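PDB 4QYR: AT-less polyketide synthase from Streptomyces platensis subsp. rosaceus, which probably catalyses chain-elongating condensation of carrier-protein-bound acyl groups in polyketide assembly, this chain being a ketosynthase domain from the isomigrastatin synthase. Local coordinates for residues Gly260-Ser265 with Val432-Pro437; Leu368-Arg373 with Leu416-Ser421. All blocks are in the same frame, centred on the assembly; numbering follows the deposited sequence.

Interaction 1: residues Gly260-Ser265 with Val432-Pro437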
loop_
_atom_site.group_PDB
_atom_site.type_symbol
_atom_site.label_atom_id
_atom_site.label_comp_id
_atom_site.label_asym_id
_atom_site.label_seq_id
_atom_site.Cartn_x
_atom_site.Cartn_y
_atom_site.Cartn_z
ATOM N N GLY A 260 -14.745 -19.612 -4.195
ATOM C CA GLY A 260 -15.729 -18.847 -3.465
ATOM C C GLY A 260 -15.958 -17.493 -4.099
ATOM O O GLY A 260 -15.253 -17.079 -5.017
ATOM N N VAL A 261 -16.958 -16.796 -3.595
ATOM C CA VAL A 261 -17.289 -15.478 -4.076
ATOM C C VAL A 261 -17.107 -14.480 -2.942
ATOM O O VAL A 261 -17.461 -14.773 -1.800
ATOM C CB VAL A 261 -18.731 -15.437 -4.586
ATOM C CG1 VAL A 261 -19.140 -14.032 -4.971
ATOM C CG2 VAL A 261 -18.888 -16.373 -5.751
ATOM N N VAL A 262 -16.542 -13.313 -3.246
ATOM C CA VAL A 262 -16.501 -12.225 -2.278
ATOM C C VAL A 262 -17.725 -11.336 -2.410
ATOM O O VAL A 262 -17.835 -10.576 -3.375
ATOM C CB VAL A 262 -15.272 -11.376 -2.468
ATOM C CG1 VAL A 262 -15.228 -10.279 -1.404
ATOM C CG2 VAL A 262 -14.050 -12.256 -2.442
ATOM N N ARG A 263 -18.644 -11.439 -1.451
ATOM C CA ARG A 263 -19.912 -10.704 -1.512
ATOM C C ARG A 263 -19.784 -9.287 -0.974
ATOM O O ARG A 263 -20.384 -8.361 -1.503
ATOM C CB ARG A 263 -21.007 -11.446 -0.740
ATOM C CG ARG A 263 -21.693 -12.561 -1.521
ATOM C CD ARG A 263 -22.414 -12.046 -2.765
ATOM N NE ARG A 263 -22.726 -13.141 -3.683
ATOM C CZ ARG A 263 -23.034 -12.969 -4.963
ATOM N NH1 ARG A 263 -23.296 -14.018 -5.742
ATOM N NH2 ARG A 263 -23.065 -11.739 -5.469
ATOM N N GLY A 264 -18.999 -9.130 0.082
ATOM C CA GLY A 264 -18.748 -7.824 0.649
ATOM C C GLY A 264 -17.370 -7.712 1.258
ATOM O O GLY A 264 -16.697 -8.711 1.515
ATOM N N SER A 265 -16.964 -6.482 1.534
ATOM C CA SER A 265 -15.576 -6.219 1.851
ATOM C C SER A 265 -15.418 -4.779 2.306
ATOM O O SER A 265 -15.872 -3.868 1.619
ATOM C CB SER A 265 -14.729 -6.502 0.612
ATOM O OG SER A 265 -13.492 -5.830 0.638
ATOM N N VAL A 432 -14.021 -9.256 5.450
ATOM C CA VAL A 432 -14.495 -9.769 4.180
ATOM C C VAL A 432 -15.693 -10.690 4.378
ATOM O O VAL A 432 -15.701 -11.487 5.306
ATOM C CB VAL A 432 -13.378 -10.531 3.464
ATOM C CG1 VAL A 432 -13.854 -11.044 2.131
ATOM C CG2 VAL A 432 -12.182 -9.629 3.262
ATOM N N VAL A 433 -16.707 -10.591 3.523
ATOM C CA VAL A 433 -17.790 -11.577 3.556
ATOM C C VAL A 433 -17.764 -12.493 2.322
ATOM O O VAL A 433 -17.907 -12.034 1.182
ATOM C CB VAL A 433 -19.181 -10.912 3.660
ATOM C CG1 VAL A 433 -20.256 -11.971 3.629
ATOM C CG2 VAL A 433 -19.289 -10.098 4.918
ATOM N N LEU A 434 -17.589 -13.790 2.567
ATOM C CA LEU A 434 -17.459 -14.780 1.500
ATOM C C LEU A 434 -18.739 -15.585 1.293
ATOM O O LEU A 434 -19.540 -15.748 2.204
ATOM C CB LEU A 434 -16.316 -15.741 1.808
ATOM C CG LEU A 434 -14.959 -15.137 2.129
ATOM C CD1 LEU A 434 -14.152 -16.135 2.876
ATOM C CD2 LEU A 434 -14.261 -14.789 0.881
ATOM N N GLU A 435 -18.914 -16.114 0.093
ATOM C CA GLU A 435 -20.073 -16.928 -0.207
ATOM C C GLU A 435 -19.630 -18.147 -1.007
ATOM O O GLU A 435 -18.695 -18.059 -1.802
ATOM C CB GLU A 435 -21.107 -16.112 -0.977
ATOM C CG GLU A 435 -22.406 -16.834 -1.211
ATOM C CD GLU A 435 -23.191 -16.249 -2.356
ATOM O OE1 GLU A 435 -23.001 -16.742 -3.495
ATOM O OE2 GLU A 435 -23.991 -15.307 -2.119
ATOM N N ALA A 436 -20.298 -19.280 -0.802
ATOM C CA ALA A 436 -19.914 -20.519 -1.472
ATOM C C ALA A 436 -20.037 -20.413 -2.991
ATOM O O ALA A 436 -20.895 -19.695 -3.503
ATOM C CB ALA A 436 -20.753 -21.665 -0.960
ATOM N N PRO A 437 -19.182 -21.139 -3.723
ATOM C CA PRO A 437 -19.252 -21.045 -5.178
ATOM C C PRO A 437 -20.553 -21.595 -5.705
ATOM O O PRO A 437 -21.128 -22.513 -5.108
ATOM C CB PRO A 437 -18.060 -21.882 -5.645
ATOM C CG PRO A 437 -17.810 -22.818 -4.553
ATOM C CD PRO A 437 -18.161 -22.105 -3.287
#

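Interaction 2: residues Leu368-Arg373 with Leu416-Ser421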
loop_
_atom_site.group_PDB
_atom_site.type_symbol
_atom_site.label_atom_id
_atom_site.label_comp_id
_atom_site.label_asym_id
_atom_site.label_seq_id
_atom_site.Cartn_x
_atom_site.Cartn_y
_atom_site.Cartn_z
ATOM N N LEU A 368 -11.848 -23.653 2.341
ATOM C CA LEU A 368 -11.652 -25.080 2.480
ATOM C C LEU A 368 -12.817 -25.721 3.214
ATOM O O LEU A 368 -13.251 -26.817 2.865
ATOM C CB LEU A 368 -10.348 -25.366 3.205
ATOM C CG LEU A 368 -9.162 -25.303 2.255
ATOM C CD1 LEU A 368 -7.861 -25.403 3.019
ATOM C CD2 LEU A 368 -9.310 -26.431 1.260
ATOM N N ALA A 369 -13.323 -25.028 4.227
ATOM C CA ALA A 369 -14.452 -25.508 5.007
ATOM C C ALA A 369 -15.675 -25.580 4.128
ATOM O O ALA A 369 -16.484 -26.491 4.250
ATOM C CB ALA A 369 -14.701 -24.600 6.171
HETATM N N MSE A 370 -15.791 -24.605 3.234
HETATM C CA MSE A 370 -16.869 -24.565 2.257
HETATM C C MSE A 370 -16.813 -25.749 1.299
HETATM O O MSE A 370 -17.839 -26.365 1.007
HETATM C CB MSE A 370 -16.814 -23.265 1.469
HETATM C CG MSE A 370 -17.331 -22.072 2.242
HETATM SE SE MSE A 370 -17.369 -20.445 1.196
HETATM C CE MSE A 370 -18.352 -19.338 2.445
ATOM N N ARG A 371 -15.616 -26.058 0.804
ATOM C CA ARG A 371 -15.429 -27.204 -0.069
ATOM C C ARG A 371 -15.975 -28.481 0.576
ATOM O O ARG A 371 -16.748 -29.240 -0.034
ATOM C CB ARG A 371 -13.948 -27.373 -0.402
ATOM C CG ARG A 371 -13.668 -28.243 -1.616
ATOM C CD ARG A 371 -12.348 -27.879 -2.240
ATOM N NE ARG A 371 -11.349 -28.943 -2.110
ATOM C CZ ARG A 371 -10.082 -28.830 -2.520
ATOM N NH1 ARG A 371 -9.654 -27.689 -3.067
ATOM N NH2 ARG A 371 -9.239 -29.852 -2.371
ATOM N N HIS A 372 -15.570 -28.690 1.824
ATOM C CA HIS A 372 -15.839 -29.927 2.535
ATOM C C HIS A 372 -17.068 -29.854 3.419
ATOM O O HIS A 372 -17.360 -30.798 4.133
ATOM C CB HIS A 372 -14.632 -30.304 3.379
ATOM C CG HIS A 372 -13.440 -30.696 2.570
ATOM N ND1 HIS A 372 -12.473 -29.794 2.190
ATOM C CD2 HIS A 372 -13.064 -31.894 2.062
ATOM C CE1 HIS A 372 -11.546 -30.419 1.483
ATOM N NE2 HIS A 372 -11.880 -31.695 1.396
ATOM N N ARG A 373 -17.769 -28.726 3.367
ATOM C CA ARG A 373 -18.991 -28.513 4.140
ATOM C C ARG A 373 -18.835 -28.945 5.594
ATOM O O ARG A 373 -19.726 -29.557 6.159
ATOM C CB ARG A 373 -20.160 -29.242 3.482
ATOM C CG ARG A 373 -20.597 -28.596 2.182
ATOM C CD ARG A 373 -21.522 -29.492 1.391
ATOM N NE ARG A 373 -20.878 -30.744 0.974
ATOM C CZ ARG A 373 -21.453 -31.950 1.050
ATOM N NH1 ARG A 373 -22.681 -32.073 1.553
ATOM N NH2 ARG A 373 -20.796 -33.039 0.645
ATOM N N LEU A 416 -23.755 -21.310 1.560
ATOM C CA LEU A 416 -22.941 -21.099 2.745
ATOM C C LEU A 416 -22.267 -19.735 2.664
ATOM O O LEU A 416 -21.744 -19.363 1.618
ATOM C CB LEU A 416 -21.894 -22.202 2.882
ATOM C CG LEU A 416 -22.300 -23.569 3.444
ATOM C CD1 LEU A 416 -23.398 -24.192 2.644
ATOM C CD2 LEU A 416 -21.086 -24.478 3.464
ATOM N N ARG A 417 -22.301 -18.979 3.755
ATOM C CA ARG A 417 -21.640 -17.667 3.807
ATOM C C ARG A 417 -20.828 -17.524 5.082
ATOM O O ARG A 417 -21.113 -18.167 6.077
ATOM C CB ARG A 417 -22.655 -16.531 3.728
ATOM C CG ARG A 417 -23.539 -16.570 2.508
ATOM C CD ARG A 417 -24.108 -15.202 2.241
ATOM N NE ARG A 417 -25.001 -15.212 1.096
ATOM C CZ ARG A 417 -25.997 -14.355 0.923
ATOM N NH1 ARG A 417 -26.235 -13.421 1.836
ATOM N NH2 ARG A 417 -26.769 -14.443 -0.154
ATOM N N ALA A 418 -19.817 -16.681 5.058
ATOM C CA ALA A 418 -18.984 -16.514 6.231
ATOM C C ALA A 418 -18.297 -15.168 6.239
ATOM O O ALA A 418 -18.110 -14.537 5.198
ATOM C CB ALA A 418 -17.967 -17.612 6.311
ATOM N N GLY A 419 -17.909 -14.729 7.427
ATOM C CA GLY A 419 -17.192 -13.478 7.571
ATOM C C GLY A 419 -15.786 -13.753 8.025
ATOM O O GLY A 419 -15.554 -14.696 8.768
ATOM N N VAL A 420 -14.841 -12.948 7.560
ATOM C CA VAL A 420 -13.487 -13.011 8.078
ATOM C C VAL A 420 -13.023 -11.636 8.499
ATOM O O VAL A 420 -13.177 -10.671 7.753
ATOM C CB VAL A 420 -12.523 -13.577 7.052
ATOM C CG1 VAL A 420 -11.161 -13.804 7.687
ATOM C CG2 VAL A 420 -13.087 -14.869 6.474
ATOM N N SER A 421 -12.477 -11.551 9.710
ATOM C CA SER A 421 -11.903 -10.305 10.215
ATOM C C SER A 421 -10.390 -10.378 10.308
ATOM O O SER A 421 -9.805 -11.463 10.393
ATOM C CB SER A 421 -12.478 -9.954 11.588
ATOM O OG SER A 421 -13.828 -9.519 11.483
#

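Interaction 1: residues Gly260-Ser265 with Val432-Pro437
Val261 and Glu435 form an antiparallel hydrogen-bonded pair, Val261 N giving to Glu435 O at 2.8 Å and Glu435 N to Val261 O at 2.7 Å, and beyond Val262, which lies across from Leu434, the ladder slips by one residue at a classic beta bulge. There Arg263 and Gly264 both face Val433, whose carbonyl oxygen takes two donors: Arg263 N at 2.8 Å, almost in line with the C=O bond, and Gly264 N at 3.3 Å, on a lone pair. Arg263, in the first position of the bulge, has the near-helical psi (-38°) usual there. Its side chain bends at chi2 and crosses the Glu435 side chain at a slant, bringing NE to OE2 at 3.0 Å in a salt bridge whose hydrogen bond is weak; the guanidinium and carboxylate planes stand 45° apart. Val261 CG1 lies off-centre against one guanidinium face, so an aliphatic branch backs the charged group. Glu435 suits this place because its CG, anti to the backbone N (chi1 -174°), continues into an extended chain that carries the carboxylate to the arginine. On the other face of the sheet branched aliphatic residues meet: Val262 CG1 touches Val432 CG1 at 3.9 Å, and Val262 CG2 approaches Leu434 CD2. Helix 358-372 packs on this face through Val363 and Val366, which meet Leu434, while Leu177 of helix 175-189 meets Val432; Leu248 of helix 248-253 lies against Val261 and Arg263 on the other. Strands 9-17 and 417-423 flank the pair in the central sheet of the ketosynthase.

Interaction 2: residues Leu368-Arg373 with Leu416-Ser421
Leu416 opens the second segment with its side chain directed at the end of helix 358-372, where its CD2 touches the CG methylene of Arg373 at 4.3 Å, while the guanidinium leads away from the leucine. A leucine serves well here, since its branched aliphatic end is a natural partner for that methylene. The carbonyl of Leu416 receives a different neighbour: the methyl CE of Met370, a selenomethionine in this crystal, comes within 3.5 Å of Leu416 O. Trp403, in a loop, touches both Met370 and Leu416. At Arg417 the strand begins, and the same methyl lies 3.9 Å from Arg417 CA; CB of Arg417 is turned away from the helix, and NE makes a long, weak ion pair with Glu435 OE2. The helix-on-sheet layering of the thiolase-like fold is seen here at the helix's C-terminal end: the chain leaves helical geometry at Arg373, whose positive phi (46°) belongs to a Schellman motif. One turn back, Leu368 O accepts both His372 N and His372 ND1, the latter at 3.2 Å, and these two donors approach from opposite faces of its carbonyl plane. Ala418 comes next, its methyl turned toward the helix, where it meets Met370 CE, 4.3 Å from CB; a side chain this short suits a strand position under the helix. Met370 spans this distance because its chain runs extended beyond CG (chi2 -176°, chi3 171°), an unbranched reach suited to a helix lying some way above a strand. Further along, Val420 continues the sheet beneath the same helix and packs on Val366.

In the fold
Interactions 1 and 2 have centres about 9 Å apart and share the central sheet, for strand 417-423 of interaction 2 runs directly beside strand 428-435 of interaction 1. These two strands follow each other in the chain and pair antiparallel. Two probable backbone hydrogen bonds join the interactions: Leu434 N to Ala418 O and Val420 N to Val432 O, both 2.8 Å. Helix 358-372 ties them a second way, since Met370 SE lies 3.7 Å from Ala436 CA, and Val366 is a neighbour common to both contacts. All four segments belong to the ketosynthase domain, and no other subunit touches either contact.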